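Side-chain contacts in aldehyde dehydrogenase (Bartonella henselae, PDB 3I44), which probably oxidises aldehydes to carboxylic acids with a nicotinamide cofactor, as members of the aldehyde dehydrogenase family do: residues A55-G60 against I199-A204; R63-A68 against G232-A237; M111-P116 against N122-T127; L206-L211 against F221-G226. The protein carries 1 engineered substitution. One frame throughout, in Å; residues are numbered along the deposited sequence.

Contact 1: residues A55-G60 against I199-A204; sequences AVISLG and IAPLSA. With NA (sodium ion), chain B.
Ile57 leans from strand 52-58 onto Pro201 and Leu202, and its branched side chain spreads over both. Its CB points at 199-204 and splits there into two arms. The CG2 arm, set beside the backbone N, stands 3.9 Å from CG of Pro201 and also comes within 4.4 Å of CD2 of Leu202. The other arm starts at CG1, which is wedged between the backbone N and the carbonyl carbon (chi1 58°); from there the chain runs on extended (chi2 156°), and CD1 reaches CG of Pro201 at 3.9 Å. One ring carbon of the proline thus touches both ends of the isoleucine, the two side chains lying obliquely to each other. A beta-branched residue suits a strand, and its two methyls, CG2 and CD1, both meet that carbon. The strand belongs to a small four-stranded mixed sheet, laid here over the beginning of helix 202-213. Two residues back, on the same side of the strand, Ala55 is small enough to let Leu202 in: its CB is 3.9 Å from CD1 of Leu202 and equally far from CD2, so the leucine fork straddles it. Thr108 and Met111 of helix 102-113 pack on Leu202 as well. Two residues before the proline, the carbonyl O of Ile199 binds the sodium ion at 2.3 Å, and the carbonyls of Ile46 and Glu112 are further ligands.

Contact 2: residues R63-A68 against G232-A237; sequences RDADKA and GSYLSA
Ala65 and Tyr234 make the tight part of this helix-helix contact. The methyl of Ala65 sits at the edge of the tyrosine ring, with CB 3.6 Å from CD2, and the small side chain of alanine suits so close an approach. Leu235 closes the inner side more loosely, its CD2 being 4.2 Å from CB of Ala65. Towards the partly exposed side the contact turns polar. Tyr234 carries its CG opposite the backbone N (chi1 -175°), which sends the ring across to helix 62-79, and its OH donates to OD1 of Asp66. That oxygen lies in the plane of the ring, while the carboxylate is turned 57° from it. The modelled separation of OH and OD1, 2.4 Å, is very short, so its exact value is doubtful. OD1 also takes a hydrogen bond from His238, whose ring meets Tyr234 nearly perpendicularly. The axes of 63-68 and 232-237 pass 10.4 Å apart at 43°, and Ile224, following strand 221-223, packs on Ala65 and Ala68, while helix 250-261 lies against Ser233 and Ser236 of helix 228-237.

Contact 3: residues M111-P116 against N122-T127; sequences MEMGAP and NAQTAT. With NA (sodium ion), chain B.
Gln124 meets Met113 and Ala115 through van der Waals contacts alone, and no hydrogen bond crosses between 111-116 and 122-127. The aliphatic part of the glutamine does half the work: its CG rests 4.0 Å from CB of Ala115, a methyl small enough to fit the tight connection between helices 102-113 and 117-141. In that connection Gly114, the first residue beyond helix 102-113, has a positive phi (97°), which suits glycine. The amide end does the rest. Met113 approaches from the opposite direction and brings its methyl CE to 4.0 Å from NE2 of Gln124. Flexibility suits the methionine here, since bends at chi2 (72°) and chi3 (59°) fold the thioether round until CE lies beside NE2.

The hydrogen bonds go to partners outside the contact or within one segment. NE2 of Gln124 donates to the carbonyl O of Asn172, which fixes how the amide is turned. Within helix 117-141, OG1 of Thr127 gives a hydrogen bond of 2.9 Å to the carbonyl O of Ala123, which also accepts from N of Thr127 on the other face of its plane.

Metal binding is the third kind: the carbonyl O of Glu112 holds the sodium ion at 2.4 Å. The two segments thus meet through van der Waals touches only: the buried amide of Gln124 lies against the S-methyl of Met113, while NE2 turns to a partner outside both segments for its hydrogen bond.

Contact 4: residues L206-L211 against F221-G226; sequences LFAEIL and FNLING
The ring of Phe221 has a methyl of Leu211 on one face and the methyl of Ala208 at its edge. It lies inside a beta-alpha-beta unit, strand 191-195, helix 202-213 and strand 221-223, consistent with the Rossmann-like cofactor domain of this family. CD2 of Leu211 makes a CH-pi contact, 3.8 Å from the ring centroid and 24° off the normal, shifted towards the rim. At the edge, CB of Ala208 comes to 3.9 Å from CE2. A second ring, that of Phe207 one turn earlier, takes the other branch of the same leucine, since CD1 of Leu211 stands over one of its faces. The fork of a leucine suits this, one methyl for each ring.

The helix packs on the sheet, and its segment 206-211 runs nearly antiparallel to the strand (153°). Phe221 and Leu223, alternate residues of the strand, both point at the helix, whereas Asn222 between them faces away towards helix 62-79. The anti setting of Phe221, with CG opposite the backbone N (chi1 171°), carries the ring up to the helix. Ala208 leaves room for both strand residues, as CD1 of Leu223 lies 4.3 Å from its CB. Val182 of helix 174-188 touches both phenylalanines and helps enclose this buried cluster. The shortest approach between the segments is that of CD2 of Leu211 to CG of Phe221, 3.4 Å.

How the contacts relate
From the N terminus, strand 52-58 opens contact 1 and helix 62-79 opens contact 2 directly after it. Both then wait through helices 102-113 and 117-141, where contact 3 opens and closes as a local hairpin inside each of their long loops. Contact 1 closes at 199-204; contact 4 follows on the same helix 202-213 and closes at 221-226, still before contact 2 closes at 232-237. Contacts 1 and 2 therefore cross, and contact 4 falls within contact 2. Physically, Glu112 bonds to Ser203 and shares the sodium ion with Ile199, Asn225 meets Gly60, and Ile224 packs on Ala65, tying the four-stranded sheet and its helices to the beta-alpha-beta unit.

Contact 1: residues A55-G60 against I199-A204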
loop_
_atom_site.group_PDB
_atom_site.type_symbol
_atom_site.label_atom_id
_atom_site.label_comp_id
_atom_site.label_asym_id
_atom_site.label_seq_id
_atom_site.Cartn_x
_atom_site.Cartn_y
_atom_site.Cartn_z
ATOM N N ALA A 55 -8.358 3.666 -36.854
ATOM C CA ALA A 55 -8.648 2.275 -36.554
ATOM C C ALA A 55 -9.955 2.172 -35.834
ATOM O O ALA A 55 -10.481 3.156 -35.306
ATOM C CB ALA A 55 -7.517 1.644 -35.687
ATOM N N VAL A 56 -10.484 0.963 -35.809
ATOM C CA VAL A 56 -11.645 0.656 -35.000
ATOM C C VAL A 56 -11.289 -0.448 -34.014
ATOM O O VAL A 56 -10.670 -1.447 -34.384
ATOM C CB VAL A 56 -12.881 0.252 -35.876
ATOM C CG1 VAL A 56 -12.561 -0.918 -36.807
ATOM C CG2 VAL A 56 -14.115 -0.044 -34.959
ATOM N N ILE A 57 -11.674 -0.249 -32.753
ATOM C CA ILE A 57 -11.500 -1.252 -31.696
ATOM C C ILE A 57 -12.839 -1.594 -31.062
ATOM O O ILE A 57 -13.844 -0.929 -31.322
ATOM C CB ILE A 57 -10.513 -0.758 -30.579
ATOM C CG1 ILE A 57 -10.999 0.547 -29.939
ATOM C CG2 ILE A 57 -9.129 -0.622 -31.160
ATOM C CD1 ILE A 57 -10.453 0.784 -28.525
ATOM N N SER A 58 -12.844 -2.617 -30.211
ATOM C CA SER A 58 -14.023 -2.999 -29.441
ATOM C C SER A 58 -13.846 -2.577 -27.997
ATOM O O SER A 58 -12.765 -2.768 -27.438
ATOM C CB SER A 58 -14.233 -4.510 -29.482
ATOM O OG SER A 58 -14.456 -4.964 -30.793
ATOM N N LEU A 59 -14.892 -1.995 -27.402
ATOM C CA LEU A 59 -14.975 -1.766 -25.961
ATOM C C LEU A 59 -15.567 -3.008 -25.330
ATOM O O LEU A 59 -16.724 -3.364 -25.594
ATOM C CB LEU A 59 -15.843 -0.530 -25.637
ATOM C CG LEU A 59 -15.207 0.799 -26.054
ATOM C CD1 LEU A 59 -16.117 2.031 -25.760
ATOM C CD2 LEU A 59 -13.814 0.981 -25.396
ATOM N N GLY A 60 -14.771 -3.679 -24.507
ATOM C CA GLY A 60 -15.188 -4.938 -23.895
ATOM C C GLY A 60 -16.243 -4.771 -22.824
ATOM O O GLY A 60 -16.481 -3.670 -22.324
ATOM N N ILE A 199 -8.287 5.520 -26.016
ATOM C CA ILE A 199 -7.913 6.519 -27.015
ATOM C C ILE A 199 -6.524 6.309 -27.620
ATOM O O ILE A 199 -6.196 6.992 -28.584
ATOM C CB ILE A 199 -8.123 7.972 -26.535
ATOM C CG1 ILE A 199 -7.075 8.404 -25.551
ATOM C CG2 ILE A 199 -9.575 8.179 -25.901
ATOM C CD1 ILE A 199 -7.171 9.906 -25.200
ATOM N N ALA A 200 -5.723 5.371 -27.091
ATOM C CA ALA A 200 -4.411 5.020 -27.694
ATOM C C ALA A 200 -4.052 3.552 -27.423
ATOM O O ALA A 200 -3.056 3.260 -26.742
ATOM C CB ALA A 200 -3.302 5.942 -27.134
ATOM N N PRO A 201 -4.893 2.609 -27.902
ATOM C CA PRO A 201 -4.740 1.199 -27.561
ATOM C C PRO A 201 -3.846 0.418 -28.512
ATOM O O PRO A 201 -3.445 -0.715 -28.197
ATOM C CB PRO A 201 -6.168 0.673 -27.715
ATOM C CG PRO A 201 -6.658 1.410 -28.877
ATOM C CD PRO A 201 -6.073 2.821 -28.753
ATOM N N LEU A 202 -3.576 0.981 -29.678
ATOM C CA LEU A 202 -2.913 0.229 -30.725
ATOM C C LEU A 202 -1.481 -0.186 -30.336
ATOM O O LEU A 202 -1.051 -1.293 -30.650
ATOM C CB LEU A 202 -2.937 0.987 -32.056
ATOM C CG LEU A 202 -4.307 1.362 -32.664
ATOM C CD1 LEU A 202 -4.102 2.161 -33.937
ATOM C CD2 LEU A 202 -5.225 0.154 -32.927
ATOM N N SER A 203 -0.773 0.675 -29.613
ATOM C CA SER A 203 0.590 0.366 -29.223
ATOM C C SER A 203 0.605 -0.868 -28.334
ATOM O O SER A 203 1.430 -1.742 -28.532
ATOM C CB SER A 203 1.270 1.564 -28.566
ATOM O OG SER A 203 0.472 2.173 -27.568
ATOM N N ALA A 204 -0.336 -0.931 -27.386
ATOM C CA ALA A 204 -0.534 -2.086 -26.496
ATOM C C ALA A 204 -0.908 -3.341 -27.254
ATOM O O ALA A 204 -0.451 -4.439 -26.949
ATOM C CB ALA A 204 -1.592 -1.768 -25.417
HETATM NA NA NA B . -6.209 8.511 -30.338
HETATM O O HOH W 1 -6.910 10.298 -29.684
HETATM O O HOH W 2 -8.828 8.209 -30.042
#

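Contact 2: residues R63-A68 against G232-A237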
loop_
_atom_site.group_PDB
_atom_site.type_symbol
_atom_site.label_atom_id
_atom_site.label_comp_id
_atom_site.label_asym_id
_atom_site.label_seq_id
_atom_site.Cartn_x
_atom_site.Cartn_y
_atom_site.Cartn_z
ATOM N N ARG A 63 -18.272 -9.638 -19.334
ATOM C CA ARG A 63 -18.042 -11.017 -19.819
ATOM C C ARG A 63 -16.667 -11.211 -20.439
ATOM O O ARG A 63 -16.041 -12.237 -20.223
ATOM C CB ARG A 63 -19.128 -11.475 -20.832
ATOM N N ASP A 64 -16.203 -10.251 -21.235
ATOM C CA ASP A 64 -14.855 -10.341 -21.835
ATOM C C ASP A 64 -13.810 -10.290 -20.715
ATOM O O ASP A 64 -12.814 -10.991 -20.756
ATOM C CB ASP A 64 -14.588 -9.209 -22.834
ATOM C CG ASP A 64 -15.601 -9.162 -23.950
ATOM O OD1 ASP A 64 -15.822 -10.210 -24.597
ATOM O OD2 ASP A 64 -16.155 -8.072 -24.197
ATOM N N ALA A 65 -14.053 -9.462 -19.711
ATOM C CA ALA A 65 -13.158 -9.403 -18.560
ATOM C C ALA A 65 -13.113 -10.750 -17.833
ATOM O O ALA A 65 -12.032 -11.217 -17.477
ATOM C CB ALA A 65 -13.568 -8.308 -17.611
ATOM N N ASP A 66 -14.274 -11.388 -17.629
ATOM C CA ASP A 66 -14.307 -12.663 -16.908
ATOM C C ASP A 66 -13.511 -13.693 -17.677
ATOM O O ASP A 66 -12.765 -14.440 -17.077
ATOM C CB ASP A 66 -15.739 -13.167 -16.659
ATOM C CG ASP A 66 -16.512 -12.313 -15.664
ATOM O OD1 ASP A 66 -15.922 -11.645 -14.794
ATOM O OD2 ASP A 66 -17.752 -12.300 -15.770
ATOM N N LYS A 67 -13.656 -13.711 -18.999
ATOM C CA LYS A 67 -12.911 -14.629 -19.866
ATOM C C LYS A 67 -11.394 -14.447 -19.684
ATOM O O LYS A 67 -10.668 -15.403 -19.453
ATOM C CB LYS A 67 -13.222 -14.365 -21.351
ATOM C CG LYS A 67 -14.312 -15.201 -22.038
ATOM C CD LYS A 67 -14.291 -14.991 -23.605
ATOM C CE LYS A 67 -13.064 -15.658 -24.302
ATOM N NZ LYS A 67 -12.994 -15.384 -25.810
ATOM N N ALA A 68 -10.931 -13.217 -19.873
ATOM C CA ALA A 68 -9.516 -12.861 -19.676
ATOM C C ALA A 68 -9.012 -13.290 -18.283
ATOM O O ALA A 68 -7.994 -13.971 -18.163
ATOM C CB ALA A 68 -9.302 -11.356 -19.919
ATOM N N GLY A 232 -12.507 -0.928 -16.493
ATOM C CA GLY A 232 -11.495 -0.542 -15.495
ATOM C C GLY A 232 -11.985 -0.719 -14.070
ATOM O O GLY A 232 -11.305 -1.325 -13.226
ATOM N N SER A 233 -13.182 -0.203 -13.806
ATOM C CA SER A 233 -13.829 -0.361 -12.505
ATOM C C SER A 233 -14.142 -1.817 -12.187
ATOM O O SER A 233 -13.988 -2.236 -11.048
ATOM C CB SER A 233 -15.128 0.441 -12.420
ATOM O OG SER A 233 -14.894 1.744 -12.899
ATOM N N TYR A 234 -14.593 -2.569 -13.186
ATOM C CA TYR A 234 -14.904 -3.977 -12.996
ATOM C C TYR A 234 -13.647 -4.825 -12.621
ATOM O O TYR A 234 -13.691 -5.683 -11.727
ATOM C CB TYR A 234 -15.568 -4.526 -14.270
ATOM C CG TYR A 234 -16.041 -5.951 -14.119
ATOM C CD1 TYR A 234 -17.124 -6.266 -13.282
ATOM C CD2 TYR A 234 -15.389 -6.987 -14.776
ATOM C CE1 TYR A 234 -17.563 -7.602 -13.143
ATOM C CE2 TYR A 234 -15.805 -8.319 -14.649
ATOM C CZ TYR A 234 -16.888 -8.621 -13.829
ATOM O OH TYR A 234 -17.303 -9.939 -13.711
ATOM N N LEU A 235 -12.533 -4.592 -13.306
ATOM C CA LEU A 235 -11.251 -5.197 -12.888
ATOM C C LEU A 235 -10.873 -4.816 -11.440
ATOM O O LEU A 235 -10.504 -5.669 -10.628
ATOM C CB LEU A 235 -10.113 -4.774 -13.852
ATOM C CG LEU A 235 -10.190 -5.254 -15.304
ATOM C CD1 LEU A 235 -8.986 -4.743 -16.120
ATOM C CD2 LEU A 235 -10.275 -6.775 -15.421
ATOM N N SER A 236 -10.980 -3.540 -11.096
ATOM C CA SER A 236 -10.563 -3.106 -9.766
ATOM C C SER A 236 -11.415 -3.710 -8.654
ATOM O O SER A 236 -10.968 -3.817 -7.520
ATOM C CB SER A 236 -10.558 -1.591 -9.674
ATOM O OG SER A 236 -11.843 -1.117 -9.969
ATOM N N ALA A 237 -12.627 -4.146 -8.977
ATOM C CA ALA A 237 -13.507 -4.768 -7.991
ATOM C C ALA A 237 -13.572 -6.295 -8.095
ATOM O O ALA A 237 -14.226 -6.932 -7.288
ATOM C CB ALA A 237 -14.947 -4.132 -8.064
#

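Contact 3: residues M111-P116 against N122-T127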
loop_
_atom_site.group_PDB
_atom_site.type_symbol
_atom_site.label_atom_id
_atom_site.label_comp_id
_atom_site.label_asym_id
_atom_site.label_seq_id
_atom_site.Cartn_x
_atom_site.Cartn_y
_atom_site.Cartn_z
ATOM N N MET A 111 0.872 7.925 -34.646
ATOM C CA MET A 111 -0.472 7.979 -35.237
ATOM C C MET A 111 -1.613 8.103 -34.237
ATOM O O MET A 111 -2.493 8.931 -34.426
ATOM C CB MET A 111 -0.725 6.738 -36.109
ATOM C CG MET A 111 -2.139 6.654 -36.655
ATOM S SD MET A 111 -2.297 5.332 -37.899
ATOM C CE MET A 111 -2.537 3.894 -36.901
ATOM N N GLU A 112 -1.602 7.273 -33.193
ATOM C CA GLU A 112 -2.722 7.167 -32.227
ATOM C C GLU A 112 -2.757 8.273 -31.171
ATOM O O GLU A 112 -3.839 8.621 -30.695
ATOM C CB GLU A 112 -2.719 5.777 -31.549
ATOM C CG GLU A 112 -1.614 5.601 -30.489
ATOM C CD GLU A 112 -1.557 4.203 -29.823
ATOM O OE1 GLU A 112 -2.341 3.340 -30.193
ATOM O OE2 GLU A 112 -0.750 4.003 -28.876
ATOM N N MET A 113 -1.594 8.837 -30.785
ATOM C CA MET A 113 -1.594 9.891 -29.770
ATOM C C MET A 113 -0.856 11.176 -30.133
ATOM O O MET A 113 -0.844 12.129 -29.360
ATOM C CB MET A 113 -1.206 9.339 -28.376
ATOM C CG MET A 113 0.098 8.586 -28.274
ATOM S SD MET A 113 1.475 9.727 -28.403
ATOM C CE MET A 113 1.175 10.856 -27.017
ATOM N N GLY A 114 -0.241 11.209 -31.312
ATOM C CA GLY A 114 0.260 12.449 -31.894
ATOM C C GLY A 114 1.729 12.747 -31.681
ATOM O O GLY A 114 2.187 13.832 -32.093
ATOM N N ALA A 115 2.476 11.832 -31.038
ATOM C CA ALA A 115 3.899 12.072 -30.808
ATOM C C ALA A 115 4.654 12.307 -32.118
ATOM O O ALA A 115 4.607 11.463 -33.003
ATOM C CB ALA A 115 4.540 10.916 -30.018
ATOM N N PRO A 116 5.362 13.444 -32.256
ATOM C CA PRO A 116 6.175 13.577 -33.466
ATOM C C PRO A 116 7.125 12.389 -33.643
ATOM O O PRO A 116 7.747 11.964 -32.684
ATOM C CB PRO A 116 6.953 14.866 -33.249
ATOM C CG PRO A 116 6.050 15.686 -32.313
ATOM C CD PRO A 116 5.415 14.650 -31.411
ATOM N N ASN A 122 12.663 7.771 -30.519
ATOM C CA ASN A 122 13.796 7.913 -29.597
ATOM C C ASN A 122 13.426 8.121 -28.114
ATOM O O ASN A 122 14.297 8.086 -27.262
ATOM C CB ASN A 122 14.787 8.990 -30.065
ATOM C CG ASN A 122 14.239 10.404 -29.976
ATOM O OD1 ASN A 122 13.532 10.782 -29.008
ATOM N ND2 ASN A 122 14.612 11.238 -30.973
ATOM N N ALA A 123 12.148 8.339 -27.814
ATOM C CA ALA A 123 11.708 8.512 -26.442
ATOM C C ALA A 123 10.513 7.614 -26.158
ATOM O O ALA A 123 10.608 6.748 -25.316
ATOM C CB ALA A 123 11.408 9.961 -26.158
ATOM N N GLN A 124 9.405 7.762 -26.892
ATOM C CA GLN A 124 8.212 6.922 -26.608
ATOM C C GLN A 124 8.560 5.423 -26.706
ATOM O O GLN A 124 8.207 4.635 -25.821
ATOM C CB GLN A 124 7.038 7.290 -27.518
ATOM C CG GLN A 124 6.434 8.687 -27.256
ATOM C CD GLN A 124 5.393 8.666 -26.150
ATOM O OE1 GLN A 124 5.094 7.609 -25.574
ATOM N NE2 GLN A 124 4.840 9.843 -25.827
ATOM N N THR A 125 9.239 5.023 -27.777
ATOM C CA THR A 125 9.536 3.621 -27.969
ATOM C C THR A 125 10.813 3.203 -27.208
ATOM O O THR A 125 10.801 2.223 -26.498
ATOM C CB THR A 125 9.629 3.251 -29.454
ATOM O OG1 THR A 125 8.388 3.581 -30.108
ATOM C CG2 THR A 125 9.915 1.741 -29.602
ATOM N N ALA A 126 11.869 3.980 -27.307
ATOM C CA ALA A 126 13.122 3.672 -26.627
ATOM C C ALA A 126 13.020 3.574 -25.103
ATOM O O ALA A 126 13.730 2.778 -24.539
ATOM C CB ALA A 126 14.217 4.733 -27.006
ATOM N N THR A 127 12.167 4.364 -24.429
ATOM C CA THR A 127 12.030 4.211 -22.977
ATOM C C THR A 127 11.512 2.812 -22.602
ATOM O O THR A 127 11.937 2.246 -21.600
ATOM C CB THR A 127 11.198 5.337 -22.298
ATOM O OG1 THR A 127 9.851 5.388 -22.831
ATOM C CG2 THR A 127 11.900 6.640 -22.518
HETATM NA NA NA B . -6.209 8.511 -30.338
HETATM O O HOH W 1 -6.910 10.298 -29.684
HETATM O O HOH W 2 -8.828 8.209 -30.042
#

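Contact 4: residues L206-L211 against F221-G226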
loop_
_atom_site.group_PDB
_atom_site.type_symbol
_atom_site.label_atom_id
_atom_site.label_comp_id
_atom_site.label_asym_id
_atom_site.label_seq_id
_atom_site.Cartn_x
_atom_site.Cartn_y
_atom_site.Cartn_z
ATOM N N LEU A 206 -0.059 -3.999 -30.359
ATOM C CA LEU A 206 1.214 -4.438 -30.980
ATOM C C LEU A 206 2.134 -5.103 -29.920
ATOM O O LEU A 206 2.777 -6.111 -30.198
ATOM C CB LEU A 206 1.917 -3.264 -31.683
ATOM C CG LEU A 206 3.321 -3.480 -32.284
ATOM C CD1 LEU A 206 3.359 -4.706 -33.264
ATOM C CD2 LEU A 206 3.828 -2.144 -32.976
ATOM N N PHE A 207 2.168 -4.559 -28.711
ATOM C CA PHE A 207 2.927 -5.171 -27.622
ATOM C C PHE A 207 2.406 -6.581 -27.365
ATOM O O PHE A 207 3.192 -7.522 -27.166
ATOM C CB PHE A 207 2.864 -4.325 -26.354
ATOM C CG PHE A 207 3.743 -4.820 -25.253
ATOM C CD1 PHE A 207 5.105 -4.550 -25.264
ATOM C CD2 PHE A 207 3.226 -5.558 -24.213
ATOM C CE1 PHE A 207 5.945 -5.007 -24.245
ATOM C CE2 PHE A 207 4.050 -6.011 -23.180
ATOM C CZ PHE A 207 5.407 -5.726 -23.199
ATOM N N ALA A 208 1.082 -6.732 -27.432
ATOM C CA ALA A 208 0.464 -8.055 -27.353
ATOM C C ALA A 208 1.015 -8.982 -28.422
ATOM O O ALA A 208 1.325 -10.125 -28.124
ATOM C CB ALA A 208 -1.067 -7.973 -27.451
ATOM N N GLU A 209 1.093 -8.505 -29.663
ATOM C CA GLU A 209 1.680 -9.309 -30.743
ATOM C C GLU A 209 3.139 -9.657 -30.482
ATOM O O GLU A 209 3.596 -10.712 -30.883
ATOM C CB GLU A 209 1.612 -8.583 -32.084
ATOM C CG GLU A 209 0.218 -8.377 -32.634
ATOM C CD GLU A 209 0.253 -7.622 -33.975
ATOM O OE1 GLU A 209 1.122 -7.899 -34.805
ATOM O OE2 GLU A 209 -0.540 -6.713 -34.185
ATOM N N ILE A 210 3.893 -8.723 -29.899
ATOM C CA ILE A 210 5.276 -9.004 -29.506
ATOM C C ILE A 210 5.328 -10.201 -28.552
ATOM O O ILE A 210 6.104 -11.138 -28.783
ATOM C CB ILE A 210 5.958 -7.762 -28.973
ATOM C CG1 ILE A 210 6.159 -6.788 -30.143
ATOM C CG2 ILE A 210 7.358 -8.068 -28.341
ATOM C CD1 ILE A 210 6.433 -5.321 -29.745
ATOM N N LEU A 211 4.446 -10.213 -27.545
ATOM C CA LEU A 211 4.447 -11.238 -26.505
ATOM C C LEU A 211 4.004 -12.584 -27.088
ATOM O O LEU A 211 4.507 -13.638 -26.744
ATOM C CB LEU A 211 3.542 -10.851 -25.316
ATOM C CG LEU A 211 4.304 -10.205 -24.156
ATOM C CD1 LEU A 211 5.060 -8.950 -24.612
ATOM C CD2 LEU A 211 3.337 -9.887 -23.012
ATOM N N PHE A 221 -0.455 -13.535 -20.309
ATOM C CA PHE A 221 -0.748 -12.169 -20.612
ATOM C C PHE A 221 -2.025 -12.078 -21.442
ATOM O O PHE A 221 -2.146 -12.741 -22.457
ATOM C CB PHE A 221 0.429 -11.520 -21.364
ATOM C CG PHE A 221 0.109 -10.172 -21.897
ATOM C CD1 PHE A 221 0.230 -9.038 -21.087
ATOM C CD2 PHE A 221 -0.387 -10.027 -23.200
ATOM C CE1 PHE A 221 -0.111 -7.780 -21.571
ATOM C CE2 PHE A 221 -0.728 -8.791 -23.695
ATOM C CZ PHE A 221 -0.583 -7.649 -22.891
ATOM N N ASN A 222 -2.948 -11.205 -21.027
ATOM C CA ASN A 222 -4.223 -11.034 -21.735
ATOM C C ASN A 222 -4.531 -9.552 -21.894
ATOM O O ASN A 222 -4.259 -8.750 -20.981
ATOM C CB ASN A 222 -5.370 -11.728 -20.974
ATOM C CG ASN A 222 -5.061 -13.154 -20.651
ATOM O OD1 ASN A 222 -5.334 -14.051 -21.450
ATOM N ND2 ASN A 222 -4.422 -13.389 -19.471
ATOM N N LEU A 223 -5.073 -9.179 -23.053
ATOM C CA LEU A 223 -5.398 -7.798 -23.356
ATOM C C LEU A 223 -6.864 -7.697 -23.773
ATOM O O LEU A 223 -7.305 -8.406 -24.695
ATOM C CB LEU A 223 -4.457 -7.210 -24.442
ATOM C CG LEU A 223 -4.712 -5.726 -24.843
ATOM C CD1 LEU A 223 -3.478 -5.065 -25.462
ATOM C CD2 LEU A 223 -5.879 -5.603 -25.831
ATOM N N ILE A 224 -7.608 -6.865 -23.053
ATOM C CA ILE A 224 -8.961 -6.489 -23.446
ATOM C C ILE A 224 -9.025 -4.966 -23.501
ATOM O O ILE A 224 -8.433 -4.288 -22.660
ATOM C CB ILE A 224 -10.060 -7.029 -22.480
ATOM C CG1 ILE A 224 -9.850 -6.500 -21.054
ATOM C CG2 ILE A 224 -10.102 -8.551 -22.539
ATOM C CD1 ILE A 224 -10.908 -6.913 -20.055
ATOM N N ASN A 225 -9.680 -4.424 -24.516
ATOM C CA ASN A 225 -9.923 -2.980 -24.578
ATOM C C ASN A 225 -11.209 -2.651 -23.848
ATOM O O ASN A 225 -12.045 -3.535 -23.586
ATOM C CB ASN A 225 -9.967 -2.488 -26.028
ATOM C CG ASN A 225 -8.599 -2.479 -26.681
ATOM O OD1 ASN A 225 -8.406 -3.003 -27.784
ATOM N ND2 ASN A 225 -7.629 -1.916 -25.983
ATOM N N GLY A 226 -11.350 -1.386 -23.455
ATOM C CA GLY A 226 -12.527 -0.986 -22.722
ATOM C C GLY A 226 -12.299 0.356 -22.110
ATOM O O GLY A 226 -11.203 0.917 -22.260
#